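Local atomic coordinates of KaiC-like domain-containing protein (PDB entry 2EKD), a protein that is of unknown function but, as a KaiC-like member of a Pyrococcus family in the P-loop NTPase clan, may be related to ATPases. Residues P42-I48 and V114-G120; V86-L90 and I105-L109; Y52-Y56 and L69-V74; V18-Y22 and L168-E172. One frame throughout, in Å; residues are numbered along the deposited sequence.

Interaction 1 of 4, residues P42-I48 and V114-G120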
loop_
_atom_site.group_PDB
_atom_site.type_symbol
_atom_site.label_atom_id
_atom_site.label_comp_id
_atom_site.label_asym_id
_atom_site.label_seq_id
_atom_site.Cartn_x
_atom_site.Cartn_y
_atom_site.Cartn_z
ATOM N N PRO F 42 1.722 -20.084 -41.643
ATOM C CA PRO F 42 1.881 -18.651 -41.911
ATOM C C PRO F 42 1.899 -17.858 -40.598
ATOM O O PRO F 42 1.080 -18.101 -39.709
ATOM C CB PRO F 42 0.649 -18.319 -42.759
ATOM C CG PRO F 42 0.364 -19.620 -43.464
ATOM C CD PRO F 42 0.556 -20.628 -42.359
ATOM N N ILE F 43 2.833 -16.914 -40.489
ATOM C CA ILE F 43 2.964 -16.075 -39.300
ATOM C C ILE F 43 2.373 -14.680 -39.518
ATOM O O ILE F 43 2.672 -14.025 -40.510
ATOM C CB ILE F 43 4.446 -15.866 -38.909
ATOM C CG1 ILE F 43 5.106 -17.199 -38.533
ATOM C CG2 ILE F 43 4.537 -14.862 -37.760
ATOM C CD1 ILE F 43 4.613 -17.796 -37.235
ATOM N N VAL F 44 1.538 -14.232 -38.587
ATOM C CA VAL F 44 0.961 -12.896 -38.654
ATOM C C VAL F 44 1.128 -12.254 -37.279
ATOM O O VAL F 44 0.632 -12.764 -36.269
ATOM C CB VAL F 44 -0.531 -12.911 -39.023
ATOM C CG1 VAL F 44 -1.089 -11.492 -38.979
ATOM C CG2 VAL F 44 -0.711 -13.485 -40.417
ATOM N N VAL F 45 1.839 -11.135 -37.250
ATOM C CA VAL F 45 2.101 -10.420 -36.012
ATOM C C VAL F 45 1.201 -9.193 -35.831
ATOM O O VAL F 45 1.036 -8.386 -36.746
ATOM C CB VAL F 45 3.578 -9.947 -35.963
ATOM C CG1 VAL F 45 3.833 -9.140 -34.697
ATOM C CG2 VAL F 45 4.521 -11.144 -36.042
ATOM N N ASP F 46 0.601 -9.072 -34.653
ATOM C CA ASP F 46 -0.213 -7.905 -34.342
ATOM C C ASP F 46 0.743 -7.034 -33.525
ATOM O O ASP F 46 1.067 -7.346 -32.375
ATOM C CB ASP F 46 -1.447 -8.286 -33.523
ATOM C CG ASP F 46 -2.470 -9.047 -34.343
ATOM O OD1 ASP F 46 -2.628 -8.720 -35.537
ATOM O OD2 ASP F 46 -3.127 -9.958 -33.801
ATOM N N ASP F 47 1.212 -5.962 -34.148
ATOM C CA ASP F 47 2.174 -5.062 -33.533
ATOM C C ASP F 47 1.531 -3.843 -32.876
ATOM O O ASP F 47 1.119 -2.891 -33.547
ATOM C CB ASP F 47 3.189 -4.647 -34.599
ATOM C CG ASP F 47 4.224 -3.681 -34.084
ATOM O OD1 ASP F 47 4.373 -3.548 -32.850
ATOM O OD2 ASP F 47 4.904 -3.066 -34.931
ATOM N N ILE F 48 1.442 -3.885 -31.550
ATOM C CA ILE F 48 0.851 -2.786 -30.799
ATOM C C ILE F 48 1.919 -1.796 -30.352
ATOM O O ILE F 48 2.903 -2.169 -29.709
ATOM C CB ILE F 48 0.098 -3.291 -29.546
ATOM C CG1 ILE F 48 -0.981 -4.301 -29.948
ATOM C CG2 ILE F 48 -0.535 -2.119 -28.821
ATOM C CD1 ILE F 48 -1.585 -5.068 -28.769
ATOM N N VAL F 114 -3.140 -19.688 -38.821
ATOM C CA VAL F 114 -1.896 -18.930 -38.747
ATOM C C VAL F 114 -1.434 -18.804 -37.297
ATOM O O VAL F 114 -2.251 -18.833 -36.376
ATOM C CB VAL F 114 -2.056 -17.488 -39.328
ATOM C CG1 VAL F 114 -2.617 -17.541 -40.746
ATOM C CG2 VAL F 114 -2.961 -16.665 -38.443
ATOM N N ILE F 115 -0.126 -18.696 -37.097
ATOM C CA ILE F 115 0.421 -18.506 -35.758
ATOM C C ILE F 115 0.355 -16.989 -35.631
ATOM O O ILE F 115 0.884 -16.264 -36.478
ATOM C CB ILE F 115 1.875 -19.016 -35.656
ATOM C CG1 ILE F 115 1.904 -20.530 -35.907
ATOM C CG2 ILE F 115 2.450 -18.699 -34.279
ATOM C CD1 ILE F 115 0.959 -21.326 -35.021
ATOM N N ASN F 116 -0.310 -16.519 -34.581
ATOM C CA ASN F 116 -0.543 -15.092 -34.385
ATOM C C ASN F 116 0.068 -14.471 -33.126
ATOM O O ASN F 116 -0.582 -14.395 -32.085
ATOM C CB ASN F 116 -2.065 -14.865 -34.393
ATOM C CG ASN F 116 -2.454 -13.404 -34.307
ATOM O OD1 ASN F 116 -3.591 -13.086 -33.956
ATOM N ND2 ASN F 116 -1.526 -12.506 -34.641
ATOM N N PRO F 117 1.331 -14.029 -33.201
ATOM C CA PRO F 117 1.948 -13.416 -32.022
ATOM C C PRO F 117 1.435 -11.988 -31.880
ATOM O O PRO F 117 1.490 -11.213 -32.831
ATOM C CB PRO F 117 3.443 -13.440 -32.354
ATOM C CG PRO F 117 3.564 -14.593 -33.337
ATOM C CD PRO F 117 2.355 -14.376 -34.200
ATOM N N VAL F 118 0.921 -11.654 -30.702
ATOM C CA VAL F 118 0.417 -10.310 -30.422
ATOM C C VAL F 118 1.388 -9.689 -29.424
ATOM O O VAL F 118 1.566 -10.207 -28.321
ATOM C CB VAL F 118 -0.990 -10.355 -29.800
ATOM C CG1 VAL F 118 -1.489 -8.942 -29.532
ATOM C CG2 VAL F 118 -1.949 -11.084 -30.737
ATOM N N LEU F 119 2.010 -8.579 -29.810
ATOM C CA LEU F 119 2.992 -7.925 -28.959
ATOM C C LEU F 119 2.581 -6.537 -28.463
ATOM O O LEU F 119 1.933 -5.767 -29.178
ATOM C CB LEU F 119 4.321 -7.812 -29.715
ATOM C CG LEU F 119 4.827 -9.040 -30.491
ATOM C CD1 LEU F 119 6.104 -8.673 -31.246
ATOM C CD2 LEU F 119 5.085 -10.201 -29.540
ATOM N N GLY F 120 2.963 -6.237 -27.223
ATOM C CA GLY F 120 2.688 -4.941 -26.635
ATOM C C GLY F 120 1.380 -4.678 -25.913
ATOM O O GLY F 120 1.084 -3.516 -25.621
#
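The amide of N116 and the carboxylate of D46 stand almost upright to each other, their planes 87° apart, and OD2 of D46 sits beside both ends of the amide. The bond is weak, N116 ND2 to D46 OD2 at 3.1 Å, the acceptor N116 OD1 being almost as near; D46 OD1 bonds weakly to Y102 OH. The amide's main partner is backbone: N116 ND2 reaches V44 O at 2.7 Å, bent and from above the carbonyl plane. CG anti to the backbone N (chi1 -175°) carries the amide across to strand 44-48. It replaces a missing donor there, because the next nitrogen facing V44 O belongs to P117 and has no hydrogen; the proline ring instead brings its CD to 3.1 Å from V44 O. The strands run parallel, 11° apart, in the central part of the sheet of this P-loop NTPase-related domain, and regular bonding continues around the proline: V44 N to I115 O at 3.0 Å and D46 N to P117 O at 2.9 Å. On the P117 face, I43 bends its CD1 to 3.4 Å from I115 CB, tighter than ordinary van der Waals contact. On the other, V118 CG2 comes up beside D46 OD2, near the carboxylate plane, at 3.5 Å. D47 points to the face of P117 and L119, where OD1 accepts from Y52 N and OD2 forms a salt bridge with K76.

Interaction 2 of 4, residues V86-L90 and I105-L109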
loop_
_atom_site.group_PDB
_atom_site.type_symbol
_atom_site.label_atom_id
_atom_site.label_comp_id
_atom_site.label_asym_id
_atom_site.label_seq_id
_atom_site.Cartn_x
_atom_site.Cartn_y
_atom_site.Cartn_z
ATOM N N VAL F 86 3.604 -4.902 -43.659
ATOM C CA VAL F 86 2.364 -4.384 -43.085
ATOM C C VAL F 86 1.172 -4.578 -44.030
ATOM O O VAL F 86 1.129 -4.065 -45.139
ATOM C CB VAL F 86 2.561 -2.893 -42.812
ATOM C CG1 VAL F 86 1.263 -2.282 -42.287
ATOM C CG2 VAL F 86 3.662 -2.692 -41.788
ATOM N N ILE F 87 0.196 -5.383 -43.569
ATOM C CA ILE F 87 -0.993 -5.601 -44.389
ATOM C C ILE F 87 -2.184 -4.778 -43.898
ATOM O O ILE F 87 -3.272 -4.803 -44.457
ATOM C CB ILE F 87 -1.345 -7.090 -44.358
ATOM C CG1 ILE F 87 -1.601 -7.545 -42.918
ATOM C CG2 ILE F 87 -0.173 -7.918 -44.914
ATOM C CD1 ILE F 87 -2.354 -8.874 -42.854
ATOM N N GLY F 88 -1.965 -4.051 -42.786
ATOM C CA GLY F 88 -3.055 -3.255 -42.234
ATOM C C GLY F 88 -2.587 -2.375 -41.073
ATOM O O GLY F 88 -1.615 -2.669 -40.390
ATOM N N ARG F 89 -3.322 -1.288 -40.874
ATOM C CA ARG F 89 -3.045 -0.347 -39.797
ATOM C C ARG F 89 -4.363 -0.068 -39.086
ATOM O O ARG F 89 -5.335 0.361 -39.706
ATOM C CB ARG F 89 -2.457 0.951 -40.359
ATOM C CG ARG F 89 -1.123 0.766 -41.068
ATOM C CD ARG F 89 -0.464 2.103 -41.415
ATOM N NE ARG F 89 0.931 1.928 -41.824
ATOM C CZ ARG F 89 1.315 1.291 -42.926
ATOM N NH1 ARG F 89 0.408 0.768 -43.743
ATOM N NH2 ARG F 89 2.606 1.172 -43.210
ATOM N N LEU F 90 -4.402 -0.332 -37.788
ATOM C CA LEU F 90 -5.613 -0.111 -37.013
ATOM C C LEU F 90 -5.456 1.054 -36.048
ATOM O O LEU F 90 -4.377 1.282 -35.496
ATOM C CB LEU F 90 -5.980 -1.370 -36.232
ATOM C CG LEU F 90 -6.455 -2.583 -37.028
ATOM C CD1 LEU F 90 -6.563 -3.774 -36.093
ATOM C CD2 LEU F 90 -7.802 -2.282 -37.685
ATOM N N ILE F 105 -9.456 -6.386 -42.090
ATOM C CA ILE F 105 -8.042 -6.522 -42.426
ATOM C C ILE F 105 -7.612 -7.974 -42.616
ATOM O O ILE F 105 -6.780 -8.268 -43.475
ATOM C CB ILE F 105 -7.143 -5.890 -41.341
ATOM C CG1 ILE F 105 -7.298 -4.369 -41.358
ATOM C CG2 ILE F 105 -5.687 -6.284 -41.568
ATOM C CD1 ILE F 105 -6.438 -3.661 -40.337
ATOM N N VAL F 106 -8.167 -8.878 -41.814
ATOM C CA VAL F 106 -7.807 -10.289 -41.921
ATOM C C VAL F 106 -8.624 -11.015 -42.984
ATOM O O VAL F 106 -8.448 -12.215 -43.201
ATOM C CB VAL F 106 -7.977 -11.030 -40.572
ATOM C CG1 VAL F 106 -7.029 -10.446 -39.536
ATOM C CG2 VAL F 106 -9.417 -10.937 -40.098
ATOM N N SER F 107 -9.518 -10.287 -43.645
ATOM C CA SER F 107 -10.344 -10.881 -44.688
ATOM C C SER F 107 -9.449 -11.230 -45.870
ATOM O O SER F 107 -9.729 -12.162 -46.622
ATOM C CB SER F 107 -11.429 -9.899 -45.140
ATOM O OG SER F 107 -10.874 -8.827 -45.885
ATOM N N GLN F 108 -8.366 -10.475 -46.024
ATOM C CA GLN F 108 -7.425 -10.699 -47.115
ATOM C C GLN F 108 -6.551 -11.925 -46.872
ATOM O O GLN F 108 -5.871 -12.404 -47.783
ATOM C CB GLN F 108 -6.545 -9.460 -47.314
ATOM C CG GLN F 108 -5.732 -9.060 -46.094
ATOM C CD GLN F 108 -4.987 -7.752 -46.295
ATOM O OE1 GLN F 108 -4.130 -7.639 -47.172
ATOM N NE2 GLN F 108 -5.314 -6.754 -45.482
ATOM N N LEU F 109 -6.567 -12.432 -45.643
ATOM C CA LEU F 109 -5.775 -13.606 -45.295
ATOM C C LEU F 109 -6.429 -14.870 -45.843
ATOM O O LEU F 109 -7.553 -15.213 -45.477
ATOM C CB LEU F 109 -5.620 -13.706 -43.776
ATOM C CG LEU F 109 -4.837 -12.558 -43.134
ATOM C CD1 LEU F 109 -4.812 -12.733 -41.631
ATOM C CD2 LEU F 109 -3.424 -12.527 -43.693
#
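L90 and I105 reach toward each other tip to tip, CD2 of L90 meeting CD1 of I105 at 3.3 Å, closer than carbons usually pack. Behind this pair the ethyl arm of I105 lies over the backbone, its CD1 3.9 Å from G88 CA, while the CG2 branch points to the I87 carbonyl. G88 suits this fit: a CB there would collide with I105 CG2. I87 and L109 cross at about a right angle, CD1 of I87 touching CD2 of L109 at 3.9 Å; CG1 of I87 lies between its own backbone N and carbonyl carbon (chi1 59°), which sets CD1 against L109 CD2. The contact belongs to a beta-alpha-beta crossover in which strand 85-90, the outermost strand at the parallel end of the mixed sheet, leads through helix 99-105 to strand 114-119, and it pins the helix's last turn and the following loop over the starting strand. Cut back to an alanine, I105 would lose CD1, which would probably open a gap between the helix end and the strand at G88 and L90 and cost L90 CD2 this methyl contact. Q108 adds the polar link, its amide restrained by two bonds: NE2 donates to I87 O at 3.0 Å, tilted out of the carbonyl plane, and to I105 O at 2.9 Å, in plane on a lone pair.

Interaction 3 of 4, residues Y52-Y56 and L69-V74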
loop_
_atom_site.group_PDB
_atom_site.type_symbol
_atom_site.label_atom_id
_atom_site.label_comp_id
_atom_site.label_asym_id
_atom_site.label_seq_id
_atom_site.Cartn_x
_atom_site.Cartn_y
_atom_site.Cartn_z
ATOM N N TYR F 52 6.961 -4.526 -31.893
ATOM C CA TYR F 52 7.666 -5.441 -32.786
ATOM C C TYR F 52 9.037 -4.858 -33.123
ATOM O O TYR F 52 10.045 -5.568 -33.121
ATOM C CB TYR F 52 6.842 -5.684 -34.054
ATOM C CG TYR F 52 7.351 -6.821 -34.918
ATOM C CD1 TYR F 52 7.894 -7.970 -34.344
ATOM C CD2 TYR F 52 7.233 -6.771 -36.311
ATOM C CE1 TYR F 52 8.299 -9.046 -35.132
ATOM C CE2 TYR F 52 7.636 -7.844 -37.111
ATOM C CZ TYR F 52 8.164 -8.980 -36.512
ATOM O OH TYR F 52 8.522 -10.060 -37.285
ATOM N N TYR F 53 9.076 -3.557 -33.390
ATOM C CA TYR F 53 10.336 -2.882 -33.682
ATOM C C TYR F 53 11.335 -3.092 -32.531
ATOM O O TYR F 53 12.518 -3.343 -32.769
ATOM C CB TYR F 53 10.102 -1.378 -33.888
ATOM C CG TYR F 53 11.383 -0.568 -33.931
ATOM C CD1 TYR F 53 12.210 -0.586 -35.057
ATOM C CD2 TYR F 53 11.798 0.175 -32.822
ATOM C CE1 TYR F 53 13.421 0.110 -35.076
ATOM C CE2 TYR F 53 13.008 0.873 -32.830
ATOM C CZ TYR F 53 13.816 0.831 -33.957
ATOM O OH TYR F 53 15.041 1.467 -33.941
ATOM N N GLU F 54 10.859 -2.988 -31.289
ATOM C CA GLU F 54 11.730 -3.168 -30.119
ATOM C C GLU F 54 12.269 -4.599 -30.033
ATOM O O GLU F 54 13.451 -4.800 -29.747
ATOM C CB GLU F 54 10.982 -2.809 -28.827
ATOM C CG GLU F 54 10.291 -1.447 -28.871
ATOM C CD GLU F 54 9.590 -1.073 -27.568
ATOM O OE1 GLU F 54 9.052 -1.967 -26.884
ATOM O OE2 GLU F 54 9.564 0.131 -27.234
ATOM N N PHE F 55 11.410 -5.590 -30.277
ATOM C CA PHE F 55 11.845 -6.993 -30.248
ATOM C C PHE F 55 12.852 -7.228 -31.367
ATOM O O PHE F 55 13.883 -7.880 -31.180
ATOM C CB PHE F 55 10.655 -7.943 -30.444
ATOM C CG PHE F 55 9.927 -8.290 -29.172
ATOM C CD1 PHE F 55 9.439 -7.296 -28.337
ATOM C CD2 PHE F 55 9.707 -9.620 -28.826
ATOM C CE1 PHE F 55 8.739 -7.621 -27.172
ATOM C CE2 PHE F 55 9.010 -9.953 -27.667
ATOM C CZ PHE F 55 8.525 -8.947 -26.839
ATOM N N TYR F 56 12.536 -6.685 -32.536
ATOM C CA TYR F 56 13.383 -6.799 -33.719
ATOM C C TYR F 56 14.778 -6.221 -33.477
ATOM O O TYR F 56 15.784 -6.862 -33.764
ATOM C CB TYR F 56 12.713 -6.060 -34.878
ATOM C CG TYR F 56 13.555 -5.911 -36.118
ATOM C CD1 TYR F 56 13.626 -6.931 -37.062
ATOM C CD2 TYR F 56 14.254 -4.730 -36.364
ATOM C CE1 TYR F 56 14.362 -6.777 -38.226
ATOM C CE2 TYR F 56 14.998 -4.565 -37.521
ATOM C CZ TYR F 56 15.046 -5.592 -38.452
ATOM O OH TYR F 56 15.768 -5.424 -39.611
ATOM N N LEU F 69 11.951 -12.072 -39.632
ATOM C CA LEU F 69 11.043 -11.145 -38.969
ATOM C C LEU F 69 10.598 -10.039 -39.920
ATOM O O LEU F 69 9.525 -9.457 -39.749
ATOM C CB LEU F 69 11.713 -10.524 -37.743
ATOM C CG LEU F 69 12.151 -11.459 -36.612
ATOM C CD1 LEU F 69 12.680 -10.611 -35.463
ATOM C CD2 LEU F 69 10.986 -12.311 -36.140
ATOM N N GLU F 70 11.425 -9.754 -40.922
ATOM C CA GLU F 70 11.116 -8.710 -41.894
ATOM C C GLU F 70 10.133 -9.180 -42.961
ATOM O O GLU F 70 9.432 -8.371 -43.565
ATOM C CB GLU F 70 12.395 -8.235 -42.587
ATOM C CG GLU F 70 13.363 -7.485 -41.704
ATOM C CD GLU F 70 14.675 -7.212 -42.411
ATOM O OE1 GLU F 70 14.639 -6.810 -43.596
ATOM O OE2 GLU F 70 15.742 -7.389 -41.788
ATOM N N ASN F 71 10.069 -10.488 -43.179
ATOM C CA ASN F 71 9.198 -11.029 -44.212
ATOM C C ASN F 71 7.851 -11.596 -43.780
ATOM O O ASN F 71 7.139 -12.170 -44.599
ATOM C CB ASN F 71 9.963 -12.085 -45.016
ATOM C CG ASN F 71 11.193 -11.511 -45.690
ATOM O OD1 ASN F 71 11.098 -10.573 -46.487
ATOM N ND2 ASN F 71 12.356 -12.065 -45.370
ATOM N N VAL F 72 7.487 -11.443 -42.510
ATOM C CA VAL F 72 6.195 -11.949 -42.064
ATOM C C VAL F 72 5.173 -10.837 -42.232
ATOM O O VAL F 72 5.542 -9.673 -42.358
ATOM C CB VAL F 72 6.228 -12.374 -40.580
ATOM C CG1 VAL F 72 7.292 -13.443 -40.371
ATOM C CG2 VAL F 72 6.489 -11.164 -39.694
ATOM N N GLN F 73 3.891 -11.191 -42.240
ATOM C CA GLN F 73 2.841 -10.193 -42.381
ATOM C C GLN F 73 2.564 -9.560 -41.016
ATOM O O GLN F 73 2.610 -10.232 -39.984
ATOM C CB GLN F 73 1.572 -10.837 -42.945
ATOM C CG GLN F 73 1.818 -11.637 -44.230
ATOM C CD GLN F 73 0.539 -12.188 -44.832
ATOM O OE1 GLN F 73 -0.133 -11.514 -45.613
ATOM N NE2 GLN F 73 0.186 -13.410 -44.457
ATOM N N VAL F 74 2.274 -8.265 -41.019
ATOM C CA VAL F 74 2.034 -7.534 -39.785
ATOM C C VAL F 74 0.812 -6.620 -39.814
ATOM O O VAL F 74 0.545 -5.948 -40.807
ATOM C CB VAL F 74 3.275 -6.672 -39.427
ATOM C CG1 VAL F 74 2.998 -5.827 -38.189
ATOM C CG2 VAL F 74 4.487 -7.567 -39.201
#
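The joint between the short helix 67-70 and strand 73-77 receives two tyrosines, Y52 and Y56, that stand one turn apart on helix 51-61 and meet L69, E70, V72 and V74. Y52 OH donates to L69 O at 2.7 Å, lying in the carbonyl plane on a lone pair with a C=O...donor angle of 110°, so the phenol comes to the carbonyl from the side. The same hydroxyl lies 3.3 Å from V72 CG2, and higher up the ring Y52 CE2 rests 3.8 Å from V74 CG2. This is the return leg of a beta-alpha-beta unit: strand 44-48 runs into helix 51-61, and strand 73-77 lies beside strand 44-48 in the sheet. Y56, with CG anti to the backbone N (chi1 171°), extends its ring past L69 in the opposite sense, so that L69 CD1 sits at the ring edge, 4.1 Å from Y56 CD1. At its far end Y56 OH donates to E70 OE2 at 2.9 Å, meeting the oxygen from above the carboxylate plane; ring and carboxylate are 77° apart. A phenylalanine in place of Y56 would probably keep the edge contact with L69 but leave the E70 carboxylate without this donor and freer to turn. Elsewhere on the helix E54 bonds to S141 of a second subunit.

Interaction 4 of 4, residues V18-Y22 and L168-E172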
loop_
_atom_site.group_PDB
_atom_site.type_symbol
_atom_site.label_atom_id
_atom_site.label_comp_id
_atom_site.label_asym_id
_atom_site.label_seq_id
_atom_site.Cartn_x
_atom_site.Cartn_y
_atom_site.Cartn_z
ATOM N N VAL F 18 -3.189 -17.911 -26.154
ATOM C CA VAL F 18 -2.142 -18.226 -25.201
ATOM C C VAL F 18 -1.476 -16.971 -24.659
ATOM O O VAL F 18 -0.952 -16.150 -25.411
ATOM C CB VAL F 18 -1.063 -19.117 -25.857
ATOM C CG1 VAL F 18 -0.117 -19.645 -24.808
ATOM C CG2 VAL F 18 -1.725 -20.258 -26.622
ATOM N N LEU F 19 -1.499 -16.824 -23.344
ATOM C CA LEU F 19 -0.873 -15.680 -22.720
ATOM C C LEU F 19 0.572 -16.077 -22.429
ATOM O O LEU F 19 0.825 -17.100 -21.791
ATOM C CB LEU F 19 -1.611 -15.331 -21.427
ATOM C CG LEU F 19 -1.314 -13.981 -20.769
ATOM C CD1 LEU F 19 -1.570 -12.841 -21.755
ATOM C CD2 LEU F 19 -2.195 -13.836 -19.537
ATOM N N VAL F 20 1.513 -15.285 -22.930
ATOM C CA VAL F 20 2.933 -15.533 -22.709
ATOM C C VAL F 20 3.447 -14.435 -21.775
ATOM O O VAL F 20 3.691 -13.300 -22.204
ATOM C CB VAL F 20 3.727 -15.487 -24.038
ATOM C CG1 VAL F 20 5.211 -15.742 -23.776
ATOM C CG2 VAL F 20 3.170 -16.522 -25.010
ATOM N N GLU F 21 3.594 -14.777 -20.499
ATOM C CA GLU F 21 4.053 -13.830 -19.498
ATOM C C GLU F 21 5.570 -13.806 -19.383
ATOM O O GLU F 21 6.224 -14.850 -19.300
ATOM C CB GLU F 21 3.414 -14.161 -18.143
ATOM C CG GLU F 21 1.900 -14.229 -18.224
ATOM C CD GLU F 21 1.222 -14.556 -16.910
ATOM O OE1 GLU F 21 1.843 -15.189 -16.031
ATOM O OE2 GLU F 21 0.044 -14.194 -16.764
ATOM N N TYR F 22 6.132 -12.606 -19.381
ATOM C CA TYR F 22 7.575 -12.463 -19.274
ATOM C C TYR F 22 7.920 -11.224 -18.450
ATOM O O TYR F 22 7.024 -10.512 -17.995
ATOM C CB TYR F 22 8.190 -12.380 -20.678
ATOM C CG TYR F 22 7.861 -11.120 -21.453
ATOM C CD1 TYR F 22 8.659 -9.978 -21.337
ATOM C CD2 TYR F 22 6.756 -11.066 -22.308
ATOM C CE1 TYR F 22 8.366 -8.817 -22.055
ATOM C CE2 TYR F 22 6.455 -9.911 -23.028
ATOM C CZ TYR F 22 7.265 -8.789 -22.897
ATOM O OH TYR F 22 6.976 -7.636 -23.601
ATOM N N LEU F 168 -4.828 -8.223 -14.480
ATOM C CA LEU F 168 -4.021 -9.385 -14.810
ATOM C C LEU F 168 -4.839 -10.660 -14.586
ATOM O O LEU F 168 -4.855 -11.551 -15.431
ATOM C CB LEU F 168 -2.749 -9.420 -13.960
ATOM C CG LEU F 168 -1.837 -10.620 -14.236
ATOM C CD1 LEU F 168 -1.433 -10.633 -15.720
ATOM C CD2 LEU F 168 -0.589 -10.533 -13.346
ATOM N N ASP F 169 -5.518 -10.738 -13.447
ATOM C CA ASP F 169 -6.334 -11.905 -13.128
ATOM C C ASP F 169 -7.458 -12.104 -14.145
ATOM O O ASP F 169 -7.806 -13.231 -14.482
ATOM C CB ASP F 169 -6.930 -11.771 -11.724
ATOM C CG ASP F 169 -5.928 -12.103 -10.632
ATOM O OD1 ASP F 169 -5.573 -13.299 -10.494
ATOM O OD2 ASP F 169 -5.494 -11.167 -9.919
ATOM N N LEU F 170 -8.039 -11.005 -14.613
ATOM C CA LEU F 170 -9.105 -11.085 -15.597
ATOM C C LEU F 170 -8.540 -11.626 -16.908
ATOM O O LEU F 170 -9.169 -12.447 -17.570
ATOM C CB LEU F 170 -9.719 -9.707 -15.850
ATOM C CG LEU F 170 -11.000 -9.273 -15.144
ATOM C CD1 LEU F 170 -11.604 -8.138 -15.966
ATOM C CD2 LEU F 170 -12.003 -10.419 -15.042
ATOM N N LEU F 171 -7.353 -11.147 -17.272
ATOM C CA LEU F 171 -6.680 -11.561 -18.499
ATOM C C LEU F 171 -6.348 -13.052 -18.478
ATOM O O LEU F 171 -6.567 -13.760 -19.466
ATOM C CB LEU F 171 -5.378 -10.775 -18.680
ATOM C CG LEU F 171 -5.102 -10.054 -19.998
ATOM C CD1 LEU F 171 -3.651 -9.597 -19.995
ATOM C CD2 LEU F 171 -5.372 -10.964 -21.190
ATOM N N GLU F 172 -5.796 -13.519 -17.360
ATOM C CA GLU F 172 -5.431 -14.924 -17.230
ATOM C C GLU F 172 -6.680 -15.798 -17.279
ATOM O O GLU F 172 -6.620 -16.956 -17.693
ATOM C CB GLU F 172 -4.665 -15.167 -15.921
ATOM C CG GLU F 172 -3.378 -14.343 -15.795
ATOM C CD GLU F 172 -2.469 -14.819 -14.668
ATOM O OE1 GLU F 172 -2.973 -15.138 -13.571
ATOM O OE2 GLU F 172 -1.239 -14.862 -14.873
#
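Strand 18-22 and helix 168-172 pass with their short axes 10.6 Å apart and their directions at 138°, L19 and E172 bringing their CA atoms nearest. The helix belongs to a beta-alpha-beta crossover of the alpha/beta fold: the parallel strands 149-156 and 177-182 are joined through helix 165-174, and the connection passes over strand 17-22, which lies between them in the sheet. From the strand, L19 and E21 both turn toward the helix. The chains of E21 and E172 cross at about a right angle, yet their carboxylates end nearly coplanar, 14° apart. The oxygens E21 OE2 and E172 OE2 are modelled so close that their exact placing is doubtful. K189 forms salt bridges with E21 OE1 and with E172 OE2, which would probably help two acids lie side by side; R157 adds a long, weak ion pair to E21. The helix faces a third subunit as well, where D169 is held by K162 and N158 of that chain, while Y22 OH bonds to E173 of a second subunit. Beside the acids lies an apolar patch centred on L19, whose CG, anti to the backbone N (chi1 -167°), carries the branch to the helix. There L19 CD1 touches L171 CD1 at 4.2 Å, and the side chains of L19 and E172 cross at about a right angle, L19 CD2 meeting E172 CG at 4.0 Å.

Overall arrangement
From the N terminus, residues 18-22 open interaction 4, which closes last, at 168-172, and encloses the other three. Within it interaction 1 runs from 42-48 to 114-120. Inside that loop lie interactions 3 (52-56 with 69-74) and 2 (86-90 with 105-109), in series; none cross. Interaction 1 joins two neighbouring parallel strands. Interaction 3 touches it through a probable hydrogen bond, V45 N to Q73 O, and binds helix 51-61 to strand 73-77. That strand passes the connection on to interaction 2 through I87 N to V74 O. F55 CZ packs on Y22 OH, linking interactions 3 and 4. Interactions 2 and 4, about 25 Å apart between centres, lie on opposite sides of the chain's centre.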